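Local coordinates for protein member of DUF4221 family (Bacteroides vulgatus, PDB 3S9J) that is of unknown function but folds as a six-bladed beta-propeller, the architecture of the DUF4221 family, and carries bound sodium ions, at residues 46-51 with 80-85; 42-47 with 328-333; 137-142 with 226-231; 166-171 with 177-182. All blocks are in the same frame, centred on the assembly; numbering follows the deposited sequence. Where two conformers were deposited one is given.

Contact 1: 46-51 with 80-85; sequences NTQKSL and AVFGSR. With FMT (formic acid), chain J.
Phe82 swings its ring against Thr47 and Gln48, in one of two conformers deposited for it, so the details of this packing hold for that copy alone. Its CB and CG meet nothing of 46-51. CD1 is the first ring atom to come near, beside the Thr47 hydroxyl. CE1 lies 3.5 Å from Thr47 OG1, which approaches obliquely, and CZ at the tip reaches Gln48 OE1 at 3.3 Å. That amide oxygen arrives at the ring edge, in its plane, with the amide turned 55° from the ring. Gln48 starts its side chain away from Phe82, and the bend at chi2 (-64°) brings OE1 back to it. Thr47 OG1 donates to Glu45 OE2, a firmer partner than the ring.

Residues 46-51 form the loop between strands 39-46 and 53-58 of one propeller blade, with a type II' turn from Gln48 to Leu51; Phe82 leads into strand 84-86 of the next. There Arg85 grips a formic acid molecule, probably from the crystallisation liquor. Arg85 NH1 bonds its O2 at 3.0 Å and 164°. Arg85 NH2 bonds O1 at 2.8 Å. Arg85 NE binds Pro137 O and NH1 also binds Ser87 OG, so the guanidinium is fixed in rotation. With a lysine in its place, the single ammonium would probably lose the two-pronged hold and leave either the formate or Pro137 O without its donor.

The chemistry is thus divided: weak polar-aromatic packing between loop and Phe82, and a guanidinium able to take a small carboxylate at its edge, which need not reflect a natural ligand.

Contact 2: 42-47 with 328-333; sequences LHFENT and YKMSFV
Buried apolar packing between neighbouring propeller blades joins Leu42 and Phe44, on strand 39-46, to Phe332 and the selenomethionine Met330, on 327-334. Leu42 lays CD1 over one face of the Phe332 ring, a CH-pi contact 4.2 Å from the centroid and 20° off the normal, displaced toward the rim. Its other methyl, CD2, touches Phe332 CE1 at 4.1 Å. Leu42 was deposited in two conformers, and these methyl contacts are those of one of them. Tyr339 stacks on the same ring.

The sheet that contains 327-334 also takes in the N-terminal strand 8-19 beside the C-terminal strand 354-364. This is the closure called molecular velcro in beta-propellers, and the contact sits where that closing blade meets the blade that starts with strand 31-36. Met31 of that strand adds to the same apolar layer, touching both Met330 and Phe332.

Nearer the corner at 329 and 330, Met330 brings its selenium to Phe44 CE2 at 4.1 Å; chi2 near trans (-164°) extends the chain and carries SE out to the ring. This Met-aromatic contact is oblique, with SE 5.4 Å from the Phe44 centroid. Ser331 OG donates to Tyr328 O and ties the corner together.

Contact 3: 137-142 with 226-231; sequences PAFIKD and DDLKHI
The ring of Phe139 is approached obliquely by Leu228, whose CD2 lies 4.0 Å from CZ, the ring's far corner. The two side chains run past each other in opposite directions. Tyr205 and Phe146 stack with the Phe139 ring, and Leu228 also leans on Phe146. On the other segment the His230 ring has Lys229 CG over one face, and at its edge the carboxylate of Asp227 lies close to the ring plane.

Lys141 comes at Leu228 tip to tip: CD touches Leu228 CD1 at 3.8 Å and NZ stands 4.0 Å from the same methyl. Its CG is anti to the backbone N (chi1 -178°) and the chain stays extended, carrying the ammonium from the strand across to the loop. There NZ donates to a water at 2.9 Å, and this water gives a weak bond to Asp226 O, so the charged end meets the loop backbone through solvent.

The contact joins two blades of the propeller. Strand 139-141 begins one four-stranded sheet, and 226-231 covers the turn between the last two strands, 221-225 and 231-235, of the next. Asp227 shapes that turn: OD1 accepts from His230 N at 2.8 Å, an Asx motif, with a weaker bond from Lys229 N. Asp227 OD2 takes His230 ND1 on its syn lone pair at 2.6 Å, with an angle of 164°. The Asp226 side chain leaves the backbone on the side away from 137-142, and its carboxylate makes salt bridges with Arg211 and Arg232.

Contact 4: 166-171 with 177-182; sequences MFASQD and VKWIPI
Met166, Phe167, Ile180 and Ile182 form the tightly packed end of this strand pair, while Ser169 and Lys178 face water at the other. At the packed end Met166 N donates to Ile182 O at 2.8 Å and 172°, and the selenium of Met166 rests on Ile182 CG2 at 4.0 Å. Phe167 sets its CB against Ile180 CB, and Ile180 stretches CD1 along the same face to Ser169 OG at 3.7 Å. Leu212 and Met223 of the next blade cover this end; within it Phe167 N is buried with no partner in the model.

The two strands, 165-171 and 177-183, are the outer hairpin of a four-stranded propeller blade. Ser169 and Lys178 are its regular hydrogen-bonded pair, each backbone N bonding the other's O, and Ala168 sits across from Trp179 on the opposite face.

Were Ile180 an alanine, the loss of CG1, CG2 and CD1 would probably open a gap beside Ser169. Toward solvent, Lys178 bends at chi3 and chi4 so that NZ holds three waters: two connect it to Ser169 OG, and the third bridges it to Asp171 OD2, 4.7 Å from NZ.

How the contacts relate
Contact 2 is the buried one among the three that join separate blades; it is wholly apolar and pairs segments 281 residues apart in sequence, where the closing blade meets the blade that starts with strand 31-36. Contacts 1 and 3 lie nearer the surface and mix packing with polar ends, one at a formate and the other through water. Contact 4 stays within a single blade, carried by backbone bonds; it buries by far the most area, being closed in at its Met166-Ile182 end and watered at Lys178. Contacts 1 and 2 share Asn46 and Thr47 and meet where Ser84 OG bonds Glu45 and His43. Contacts 1 and 3 meet through Arg85, and the Leu228 carbonyl of contact 3 lies against Ile180 and Ile182 of contact 4.

Contact 1: 46-51 with 80-85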
loop_
_atom_site.group_PDB
_atom_site.type_symbol
_atom_site.label_atom_id
_atom_site.label_comp_id
_atom_site.label_asym_id
_atom_site.label_seq_id
_atom_site.Cartn_x
_atom_site.Cartn_y
_atom_site.Cartn_z
ATOM N N ASN A 46 13.584 -4.176 -5.113
ATOM C CA ASN A 46 13.882 -5.565 -5.554
ATOM C C ASN A 46 14.646 -6.251 -4.428
ATOM O O ASN A 46 15.855 -6.506 -4.526
ATOM C CB ASN A 46 14.707 -5.455 -6.845
ATOM C CG ASN A 46 15.069 -6.787 -7.454
ATOM O OD1 ASN A 46 14.239 -7.710 -7.506
ATOM N ND2 ASN A 46 16.321 -6.900 -7.940
ATOM N N THR A 47 13.909 -6.535 -3.350
ATOM C CA THR A 47 14.510 -7.099 -2.135
ATOM C C THR A 47 13.935 -8.474 -1.802
ATOM O O THR A 47 14.220 -9.030 -0.727
ATOM C CB THR A 47 14.297 -6.157 -0.923
ATOM O OG1 THR A 47 12.913 -5.820 -0.848
ATOM C CG2 THR A 47 15.170 -4.887 -1.095
ATOM N N GLN A 48 13.117 -9.029 -2.690
ATOM C CA GLN A 48 12.590 -10.385 -2.447
ATOM C C GLN A 48 13.685 -11.426 -2.632
ATOM O O GLN A 48 14.641 -11.248 -3.382
ATOM C CB GLN A 48 11.421 -10.716 -3.351
ATOM C CG GLN A 48 10.194 -9.869 -3.089
ATOM C CD GLN A 48 9.597 -10.084 -1.718
ATOM O OE1 GLN A 48 9.351 -9.138 -0.973
ATOM N NE2 GLN A 48 9.397 -11.288 -1.381
ATOM N N LYS A 49 13.545 -12.524 -1.920
ATOM C CA LYS A 49 14.465 -13.628 -2.060
ATOM C C LYS A 49 15.885 -13.214 -1.833
ATOM O O LYS A 49 16.158 -12.531 -0.850
ATOM C CB LYS A 49 14.205 -14.401 -3.393
ATOM C CG LYS A 49 12.803 -14.899 -3.516
ATOM C CD LYS A 49 12.660 -15.799 -4.790
ATOM C CE LYS A 49 11.471 -16.681 -4.744
ATOM N NZ LYS A 49 11.587 -17.681 -5.862
ATOM N N SER A 50 16.835 -13.582 -2.688
ATOM C CA SER A 50 18.232 -13.265 -2.466
ATOM C C SER A 50 18.613 -11.895 -3.015
ATOM O O SER A 50 19.744 -11.473 -2.902
ATOM C CB SER A 50 19.122 -14.341 -3.112
ATOM O OG SER A 50 18.932 -14.352 -4.515
ATOM N N LEU A 51 17.665 -11.222 -3.660
ATOM C CA LEU A 51 17.957 -9.952 -4.314
ATOM C C LEU A 51 17.945 -8.821 -3.303
ATOM O O LEU A 51 17.256 -8.883 -2.295
ATOM C CB LEU A 51 16.926 -9.653 -5.396
ATOM C CG LEU A 51 16.927 -10.743 -6.479
ATOM C CD1 LEU A 51 15.777 -10.570 -7.344
ATOM C CD2 LEU A 51 18.245 -10.732 -7.273
ATOM N N ALA A 80 18.613 -3.874 6.735
ATOM C CA ALA A 80 17.277 -4.474 6.788
ATOM C C ALA A 80 16.170 -3.721 6.059
ATOM O O ALA A 80 15.070 -3.490 6.598
ATOM C CB ALA A 80 16.863 -4.707 8.239
ATOM N N VAL A 81 16.450 -3.370 4.812
ATOM C CA VAL A 81 15.496 -2.680 3.975
ATOM C C VAL A 81 14.261 -3.505 3.681
ATOM O O VAL A 81 14.327 -4.682 3.267
ATOM C CB VAL A 81 16.120 -2.267 2.629
ATOM C CG1 VAL A 81 15.056 -1.640 1.688
ATOM C CG2 VAL A 81 17.305 -1.359 2.855
ATOM N N PHE A 82 13.137 -2.885 3.973
ATOM C CA PHE A 82 11.836 -3.378 3.573
ATOM C C PHE A 82 10.864 -2.211 3.505
ATOM O O PHE A 82 10.224 -1.783 4.465
ATOM C CB PHE A 82 11.325 -4.561 4.391
ATOM C CG PHE A 82 10.651 -5.579 3.528
ATOM C CD1 PHE A 82 11.331 -6.100 2.434
ATOM C CD2 PHE A 82 9.352 -5.977 3.752
ATOM C CE1 PHE A 82 10.740 -7.008 1.584
ATOM C CE2 PHE A 82 8.766 -6.908 2.916
ATOM C CZ PHE A 82 9.482 -7.409 1.819
ATOM N N GLY A 83 10.811 -1.668 2.307
ATOM C CA GLY A 83 10.035 -0.492 1.995
ATOM C C GLY A 83 10.988 0.615 1.555
ATOM O O GLY A 83 11.992 0.908 2.222
ATOM N N SER A 84 10.643 1.270 0.460
ATOM C CA SER A 84 11.454 2.340 -0.104
ATOM C C SER A 84 10.603 3.183 -1.017
ATOM O O SER A 84 9.684 2.677 -1.682
ATOM C CB SER A 84 12.691 1.782 -0.819
ATOM O OG SER A 84 12.313 0.888 -1.851
ATOM N N ARG A 85 10.887 4.489 -1.057
ATOM C CA ARG A 85 10.034 5.389 -1.777
ATOM C C ARG A 85 10.794 6.537 -2.412
ATOM O O ARG A 85 11.669 7.128 -1.770
ATOM C CB ARG A 85 8.986 5.960 -0.809
ATOM C CG ARG A 85 9.566 6.819 0.263
ATOM C CD ARG A 85 8.563 7.259 1.311
ATOM N NE ARG A 85 7.365 7.886 0.814
ATOM C CZ ARG A 85 7.246 9.129 0.346
ATOM N NH1 ARG A 85 8.287 9.956 0.197
ATOM N NH2 ARG A 85 6.053 9.562 0.017
HETATM C C FMT J . 6.813 12.606 -1.844
HETATM O O1 FMT J . 5.910 11.761 -1.775
HETATM O O2 FMT J . 7.929 12.451 -1.339
#

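Contact 2: 42-47 with 328-333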
loop_
_atom_site.group_PDB
_atom_site.type_symbol
_atom_site.label_atom_id
_atom_site.label_comp_id
_atom_site.label_asym_id
_atom_site.label_seq_id
_atom_site.Cartn_x
_atom_site.Cartn_y
_atom_site.Cartn_z
ATOM N N LEU A 42 8.704 3.657 -12.801
ATOM C CA LEU A 42 8.295 2.853 -11.662
ATOM C C LEU A 42 9.521 2.552 -10.790
ATOM O O LEU A 42 10.493 1.933 -11.231
ATOM C CB LEU A 42 7.575 1.564 -12.130
ATOM C CG LEU A 42 6.895 0.694 -11.077
ATOM C CD1 LEU A 42 5.794 1.473 -10.370
ATOM C CD2 LEU A 42 6.339 -0.649 -11.676
ATOM N N HIS A 43 9.452 3.004 -9.547
ATOM C CA HIS A 43 10.400 2.651 -8.500
ATOM C C HIS A 43 10.014 1.241 -8.040
ATOM O O HIS A 43 8.902 1.037 -7.574
ATOM C CB HIS A 43 10.247 3.620 -7.354
ATOM C CG HIS A 43 11.002 3.253 -6.108
ATOM N ND1 HIS A 43 12.110 3.961 -5.687
ATOM C CD2 HIS A 43 10.787 2.290 -5.169
ATOM C CE1 HIS A 43 12.570 3.426 -4.567
ATOM N NE2 HIS A 43 11.771 2.433 -4.212
ATOM N N PHE A 44 10.911 0.279 -8.152
ATOM C CA PHE A 44 10.569 -1.107 -7.863
ATOM C C PHE A 44 11.607 -1.664 -6.904
ATOM O O PHE A 44 12.712 -1.995 -7.308
ATOM C CB PHE A 44 10.538 -1.867 -9.180
ATOM C CG PHE A 44 10.119 -3.330 -9.100
ATOM C CD1 PHE A 44 11.054 -4.332 -8.843
ATOM C CD2 PHE A 44 8.818 -3.696 -9.397
ATOM C CE1 PHE A 44 10.677 -5.687 -8.855
ATOM C CE2 PHE A 44 8.447 -5.057 -9.406
ATOM C CZ PHE A 44 9.392 -6.036 -9.148
ATOM N N GLU A 45 11.246 -1.745 -5.626
ATOM C CA GLU A 45 12.156 -2.285 -4.638
ATOM C C GLU A 45 12.357 -3.757 -4.931
ATOM O O GLU A 45 11.404 -4.496 -4.987
ATOM C CB GLU A 45 11.643 -2.118 -3.226
ATOM C CG GLU A 45 12.648 -2.592 -2.186
ATOM C CD GLU A 45 12.120 -2.396 -0.787
ATOM O OE1 GLU A 45 11.768 -1.246 -0.462
ATOM O OE2 GLU A 45 12.064 -3.373 -0.026
ATOM N N ASN A 46 13.584 -4.176 -5.113
ATOM C CA ASN A 46 13.882 -5.565 -5.554
ATOM C C ASN A 46 14.646 -6.251 -4.428
ATOM O O ASN A 46 15.855 -6.506 -4.526
ATOM C CB ASN A 46 14.707 -5.455 -6.845
ATOM C CG ASN A 46 15.069 -6.787 -7.454
ATOM O OD1 ASN A 46 14.239 -7.710 -7.506
ATOM N ND2 ASN A 46 16.321 -6.900 -7.940
ATOM N N THR A 47 13.909 -6.535 -3.350
ATOM C CA THR A 47 14.510 -7.099 -2.135
ATOM C C THR A 47 13.935 -8.474 -1.802
ATOM O O THR A 47 14.220 -9.030 -0.727
ATOM C CB THR A 47 14.297 -6.157 -0.923
ATOM O OG1 THR A 47 12.913 -5.820 -0.848
ATOM C CG2 THR A 47 15.170 -4.887 -1.095
ATOM N N TYR A 328 -3.256 -7.913 -7.998
ATOM C CA TYR A 328 -3.640 -6.528 -7.722
ATOM C C TYR A 328 -2.836 -5.890 -6.600
ATOM O O TYR A 328 -2.897 -4.666 -6.452
ATOM C CB TYR A 328 -5.152 -6.390 -7.476
ATOM C CG TYR A 328 -5.699 -7.204 -6.329
ATOM C CD1 TYR A 328 -5.534 -6.764 -5.011
ATOM C CD2 TYR A 328 -6.367 -8.386 -6.542
ATOM C CE1 TYR A 328 -6.013 -7.503 -3.932
ATOM C CE2 TYR A 328 -6.892 -9.126 -5.463
ATOM C CZ TYR A 328 -6.712 -8.691 -4.174
ATOM O OH TYR A 328 -7.171 -9.398 -3.097
ATOM N N LYS A 329 -2.084 -6.675 -5.848
ATOM C CA LYS A 329 -1.149 -6.139 -4.883
ATOM C C LYS A 329 0.114 -5.527 -5.523
ATOM O O LYS A 329 0.987 -5.022 -4.806
ATOM C CB LYS A 329 -0.804 -7.172 -3.809
ATOM C CG LYS A 329 -2.055 -7.544 -3.009
ATOM C CD LYS A 329 -1.748 -8.363 -1.784
ATOM C CE LYS A 329 -3.014 -8.734 -1.052
ATOM N NZ LYS A 329 -2.775 -9.568 0.186
HETATM N N MSE A 330 0.160 -5.546 -6.859
HETATM C CA MSE A 330 1.082 -4.723 -7.647
HETATM C C MSE A 330 0.281 -3.863 -8.624
HETATM O O MSE A 330 0.031 -4.251 -9.783
HETATM C CB MSE A 330 2.098 -5.577 -8.384
HETATM C CG MSE A 330 3.249 -6.056 -7.504
HETATM SE SE MSE A 330 4.761 -6.714 -8.528
HETATM C CE MSE A 330 3.927 -8.300 -9.313
ATOM N N SER A 331 -0.202 -2.736 -8.115
ATOM C CA SER A 331 -0.996 -1.792 -8.892
ATOM C C SER A 331 -0.377 -0.399 -8.729
ATOM O O SER A 331 0.228 -0.113 -7.694
ATOM C CB SER A 331 -2.464 -1.780 -8.425
ATOM O OG SER A 331 -3.092 -3.009 -8.739
ATOM N N PHE A 332 -0.514 0.432 -9.755
ATOM C CA PHE A 332 -0.088 1.828 -9.678
ATOM C C PHE A 332 -0.853 2.688 -10.653
ATOM O O PHE A 332 -1.403 2.206 -11.653
ATOM C CB PHE A 332 1.411 1.972 -9.935
ATOM C CG PHE A 332 1.839 1.765 -11.378
ATOM C CD1 PHE A 332 2.203 0.491 -11.833
ATOM C CD2 PHE A 332 1.941 2.830 -12.268
ATOM C CE1 PHE A 332 2.613 0.278 -13.133
ATOM C CE2 PHE A 332 2.354 2.621 -13.603
ATOM C CZ PHE A 332 2.701 1.343 -14.031
ATOM N N VAL A 333 -0.919 3.976 -10.355
ATOM C CA VAL A 333 -1.540 4.921 -11.294
ATOM C C VAL A 333 -0.424 5.581 -12.094
ATOM O O VAL A 333 0.516 6.138 -11.515
ATOM C CB VAL A 333 -2.334 6.001 -10.569
ATOM C CG1 VAL A 333 -2.922 7.044 -11.601
ATOM C CG2 VAL A 333 -3.459 5.367 -9.727
#

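Contact 3: 137-142 with 226-231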
loop_
_atom_site.group_PDB
_atom_site.type_symbol
_atom_site.label_atom_id
_atom_site.label_comp_id
_atom_site.label_asym_id
_atom_site.label_seq_id
_atom_site.Cartn_x
_atom_site.Cartn_y
_atom_site.Cartn_z
ATOM N N PRO A 137 1.872 4.633 1.097
ATOM C CA PRO A 137 3.002 5.260 0.417
ATOM C C PRO A 137 3.868 6.155 1.292
ATOM O O PRO A 137 4.903 6.627 0.816
ATOM C CB PRO A 137 2.325 6.136 -0.647
ATOM C CG PRO A 137 0.992 6.465 -0.023
ATOM C CD PRO A 137 0.588 5.202 0.645
ATOM N N ALA A 138 3.413 6.404 2.518
ATOM C CA ALA A 138 3.897 7.499 3.366
ATOM C C ALA A 138 3.650 8.798 2.629
ATOM O O ALA A 138 3.182 8.819 1.483
ATOM C CB ALA A 138 5.355 7.331 3.743
ATOM N N PHE A 139 3.953 9.920 3.281
ATOM C CA PHE A 139 3.881 11.200 2.635
ATOM C C PHE A 139 4.796 12.182 3.388
ATOM O O PHE A 139 5.219 11.924 4.541
ATOM C CB PHE A 139 2.450 11.730 2.498
ATOM C CG PHE A 139 1.708 11.925 3.816
ATOM C CD1 PHE A 139 1.015 10.871 4.398
ATOM C CD2 PHE A 139 1.698 13.154 4.456
ATOM C CE1 PHE A 139 0.340 11.045 5.608
ATOM C CE2 PHE A 139 1.003 13.340 5.672
ATOM C CZ PHE A 139 0.315 12.281 6.224
ATOM N N ILE A 140 5.158 13.244 2.700
ATOM C CA ILE A 140 6.089 14.243 3.255
ATOM C C ILE A 140 5.376 15.575 3.286
ATOM O O ILE A 140 4.844 16.041 2.278
ATOM C CB ILE A 140 7.429 14.302 2.479
ATOM C CG1 ILE A 140 8.159 12.950 2.603
ATOM C CG2 ILE A 140 8.358 15.465 2.989
ATOM C CD1 ILE A 140 9.461 12.839 1.847
ATOM N N LYS A 141 5.333 16.172 4.472
ATOM C CA LYS A 141 4.737 17.510 4.649
ATOM C C LYS A 141 5.699 18.294 5.533
ATOM O O LYS A 141 6.103 17.804 6.595
ATOM C CB LYS A 141 3.337 17.406 5.280
ATOM C CG LYS A 141 2.591 18.752 5.459
ATOM C CD LYS A 141 1.140 18.566 5.999
ATOM C CE LYS A 141 0.346 19.894 6.066
ATOM N NZ LYS A 141 -1.127 19.729 6.494
ATOM N N ASP A 142 6.102 19.484 5.070
ATOM C CA ASP A 142 6.983 20.363 5.844
ATOM C C ASP A 142 8.244 19.623 6.317
ATOM O O ASP A 142 8.612 19.714 7.482
ATOM C CB ASP A 142 6.199 20.913 7.032
ATOM C CG ASP A 142 6.657 22.290 7.464
ATOM O OD1 ASP A 142 7.631 22.844 6.898
ATOM O OD2 ASP A 142 6.004 22.818 8.383
ATOM N N ASP A 226 -7.990 17.110 5.878
ATOM C CA ASP A 226 -7.195 18.129 5.170
ATOM C C ASP A 226 -6.214 18.892 6.064
ATOM O O ASP A 226 -5.406 19.688 5.552
ATOM C CB ASP A 226 -8.133 19.157 4.523
ATOM C CG ASP A 226 -9.017 18.550 3.476
ATOM O OD1 ASP A 226 -8.683 17.470 2.950
ATOM O OD2 ASP A 226 -10.044 19.154 3.163
ATOM N N ASP A 227 -6.316 18.705 7.379
ATOM C CA ASP A 227 -5.453 19.411 8.341
ATOM C C ASP A 227 -4.814 18.449 9.358
ATOM O O ASP A 227 -4.308 18.876 10.385
ATOM C CB ASP A 227 -6.232 20.524 9.049
ATOM C CG ASP A 227 -7.402 20.008 9.881
ATOM O OD1 ASP A 227 -7.728 18.797 9.840
ATOM O OD2 ASP A 227 -8.006 20.839 10.584
ATOM N N LEU A 228 -4.829 17.153 9.047
ATOM C CA LEU A 228 -4.247 16.133 9.929
ATOM C C LEU A 228 -4.833 16.188 11.333
ATOM O O LEU A 228 -4.131 15.978 12.323
ATOM C CB LEU A 228 -2.717 16.284 9.967
ATOM C CG LEU A 228 -2.014 16.164 8.615
ATOM C CD1 LEU A 228 -0.534 16.515 8.775
ATOM C CD2 LEU A 228 -2.182 14.762 8.063
ATOM N N LYS A 229 -6.133 16.466 11.409
ATOM C CA LYS A 229 -6.805 16.599 12.686
ATOM C C LYS A 229 -8.310 16.369 12.574
ATOM O O LYS A 229 -8.837 15.449 13.203
ATOM C CB LYS A 229 -6.528 17.969 13.290
ATOM C CG LYS A 229 -7.117 18.154 14.686
ATOM C CD LYS A 229 -6.174 18.940 15.613
ATOM C CE LYS A 229 -6.673 18.945 17.070
ATOM N NZ LYS A 229 -7.139 17.582 17.525
ATOM N N HIS A 230 -8.991 17.195 11.781
ATOM C CA HIS A 230 -10.435 17.080 11.626
ATOM C C HIS A 230 -10.800 16.089 10.525
ATOM O O HIS A 230 -10.339 16.201 9.388
ATOM C CB HIS A 230 -11.048 18.440 11.346
ATOM C CG HIS A 230 -10.821 19.416 12.455
ATOM N ND1 HIS A 230 -9.733 20.264 12.486
ATOM C CD2 HIS A 230 -11.514 19.650 13.594
ATOM C CE1 HIS A 230 -9.775 20.992 13.589
ATOM N NE2 HIS A 230 -10.853 20.646 14.272
ATOM N N ILE A 231 -11.641 15.140 10.904
ATOM C CA ILE A 231 -11.994 13.983 10.113
ATOM C C ILE A 231 -13.387 14.091 9.492
ATOM O O ILE A 231 -14.338 14.560 10.141
ATOM C CB ILE A 231 -12.001 12.723 11.019
ATOM C CG1 ILE A 231 -10.643 12.522 11.693
ATOM C CG2 ILE A 231 -12.372 11.491 10.227
ATOM C CD1 ILE A 231 -9.501 12.669 10.794
HETATM O O HOH W 1 -2.634 17.734 5.085
#

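Contact 4: 166-171 with 177-182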
loop_
_atom_site.group_PDB
_atom_site.type_symbol
_atom_site.label_atom_id
_atom_site.label_comp_id
_atom_site.label_asym_id
_atom_site.label_seq_id
_atom_site.Cartn_x
_atom_site.Cartn_y
_atom_site.Cartn_z
HETATM N N MSE A 166 -3.039 6.802 14.686
HETATM C CA MSE A 166 -2.903 6.165 13.390
HETATM C C MSE A 166 -1.607 6.505 12.646
HETATM O O MSE A 166 -1.211 5.755 11.781
HETATM C CB MSE A 166 -4.085 6.496 12.488
HETATM C CG MSE A 166 -5.388 5.724 12.859
HETATM SE SE MSE A 166 -6.897 6.316 11.811
HETATM C CE MSE A 166 -6.273 5.697 10.171
ATOM N N PHE A 167 -1.014 7.677 12.934
ATOM C CA PHE A 167 0.178 8.138 12.255
ATOM C C PHE A 167 1.170 8.775 13.210
ATOM O O PHE A 167 0.793 9.280 14.271
ATOM C CB PHE A 167 -0.200 9.187 11.208
ATOM C CG PHE A 167 -0.929 8.614 10.030
ATOM C CD1 PHE A 167 -0.223 8.142 8.925
ATOM C CD2 PHE A 167 -2.311 8.531 10.026
ATOM C CE1 PHE A 167 -0.893 7.615 7.836
ATOM C CE2 PHE A 167 -2.976 7.987 8.942
ATOM C CZ PHE A 167 -2.269 7.536 7.857
ATOM N N ALA A 168 2.427 8.728 12.817
ATOM C CA ALA A 168 3.500 9.473 13.450
ATOM C C ALA A 168 4.347 10.052 12.340
ATOM O O ALA A 168 4.310 9.552 11.220
ATOM C CB ALA A 168 4.334 8.598 14.335
ATOM N N SER A 169 5.078 11.128 12.646
ATOM C CA SER A 169 5.981 11.717 11.655
ATOM C C SER A 169 7.372 11.806 12.236
ATOM O O SER A 169 7.535 11.816 13.446
ATOM C CB SER A 169 5.514 13.100 11.218
ATOM O OG SER A 169 5.674 14.055 12.274
ATOM N N GLN A 170 8.360 11.823 11.363
ATOM C CA GLN A 170 9.735 12.052 11.760
ATOM C C GLN A 170 10.318 13.194 10.960
ATOM O O GLN A 170 10.217 13.238 9.727
ATOM C CB GLN A 170 10.570 10.771 11.566
ATOM C CG GLN A 170 12.004 10.966 12.043
ATOM C CD GLN A 170 12.742 9.688 12.223
ATOM O OE1 GLN A 170 12.692 8.799 11.349
ATOM N NE2 GLN A 170 13.444 9.570 13.333
ATOM N N ASP A 171 10.947 14.137 11.662
ATOM C CA ASP A 171 11.531 15.296 11.035
ATOM C C ASP A 171 12.815 14.851 10.367
ATOM O O ASP A 171 13.697 14.291 11.011
ATOM C CB ASP A 171 11.775 16.371 12.096
ATOM C CG ASP A 171 12.194 17.677 11.501
ATOM O OD1 ASP A 171 13.300 17.735 10.960
ATOM O OD2 ASP A 171 11.397 18.629 11.500
ATOM N N VAL A 177 10.500 12.534 16.419
ATOM C CA VAL A 177 9.241 11.837 16.096
ATOM C C VAL A 177 8.099 12.534 16.844
ATOM O O VAL A 177 8.233 12.893 18.017
ATOM C CB VAL A 177 9.317 10.342 16.452
ATOM C CG1 VAL A 177 7.920 9.666 16.291
ATOM C CG2 VAL A 177 10.368 9.621 15.554
ATOM N N LYS A 178 6.996 12.781 16.138
ATOM C CA LYS A 178 5.793 13.357 16.709
ATOM C C LYS A 178 4.619 12.422 16.452
ATOM O O LYS A 178 4.508 11.839 15.376
ATOM C CB LYS A 178 5.441 14.691 16.056
ATOM C CG LYS A 178 6.516 15.736 16.112
ATOM C CD LYS A 178 6.005 17.052 15.555
ATOM C CE LYS A 178 7.136 17.859 14.892
ATOM N NZ LYS A 178 7.220 17.609 13.433
ATOM N N TRP A 179 3.746 12.287 17.438
ATOM C CA TRP A 179 2.485 11.579 17.222
ATOM C C TRP A 179 1.541 12.564 16.539
ATOM O O TRP A 179 1.467 13.730 16.933
ATOM C CB TRP A 179 1.811 11.203 18.542
ATOM C CG TRP A 179 2.437 10.143 19.373
ATOM C CD1 TRP A 179 2.893 10.279 20.657
ATOM C CD2 TRP A 179 2.611 8.772 19.025
ATOM N NE1 TRP A 179 3.357 9.077 21.124
ATOM C CE2 TRP A 179 3.187 8.129 20.150
ATOM C CE3 TRP A 179 2.313 8.011 17.883
ATOM C CZ2 TRP A 179 3.498 6.767 20.156
ATOM C CZ3 TRP A 179 2.628 6.669 17.888
ATOM C CH2 TRP A 179 3.212 6.055 19.025
ATOM N N ILE A 180 0.808 12.105 15.548
ATOM C CA ILE A 180 -0.115 12.941 14.802
ATOM C C ILE A 180 -1.510 12.705 15.391
ATOM O O ILE A 180 -1.869 11.552 15.618
ATOM C CB ILE A 180 -0.084 12.583 13.316
ATOM C CG1 ILE A 180 1.376 12.655 12.800
ATOM C CG2 ILE A 180 -0.987 13.529 12.528
ATOM C CD1 ILE A 180 2.087 13.992 13.076
ATOM N N PRO A 181 -2.264 13.778 15.679
ATOM C CA PRO A 181 -3.548 13.594 16.401
ATOM C C PRO A 181 -4.713 13.116 15.500
ATOM O O PRO A 181 -5.773 13.761 15.395
ATOM C CB PRO A 181 -3.786 14.972 17.021
ATOM C CG PRO A 181 -3.152 15.912 16.043
ATOM C CD PRO A 181 -1.928 15.211 15.546
ATOM N N ILE A 182 -4.481 11.974 14.861
ATOM C CA ILE A 182 -5.450 11.243 14.059
ATOM C C ILE A 182 -5.492 9.878 14.702
ATOM O O ILE A 182 -4.482 9.172 14.718
ATOM C CB ILE A 182 -4.992 11.092 12.607
ATOM C CG1 ILE A 182 -4.880 12.459 11.923
ATOM C CG2 ILE A 182 -5.971 10.178 11.786
ATOM C CD1 ILE A 182 -4.163 12.333 10.542
HETATM O O HOH W 2 8.214 14.927 13.305
HETATM O O HOH W 3 4.925 16.664 11.810
HETATM O O HOH W 4 9.311 19.357 12.969
#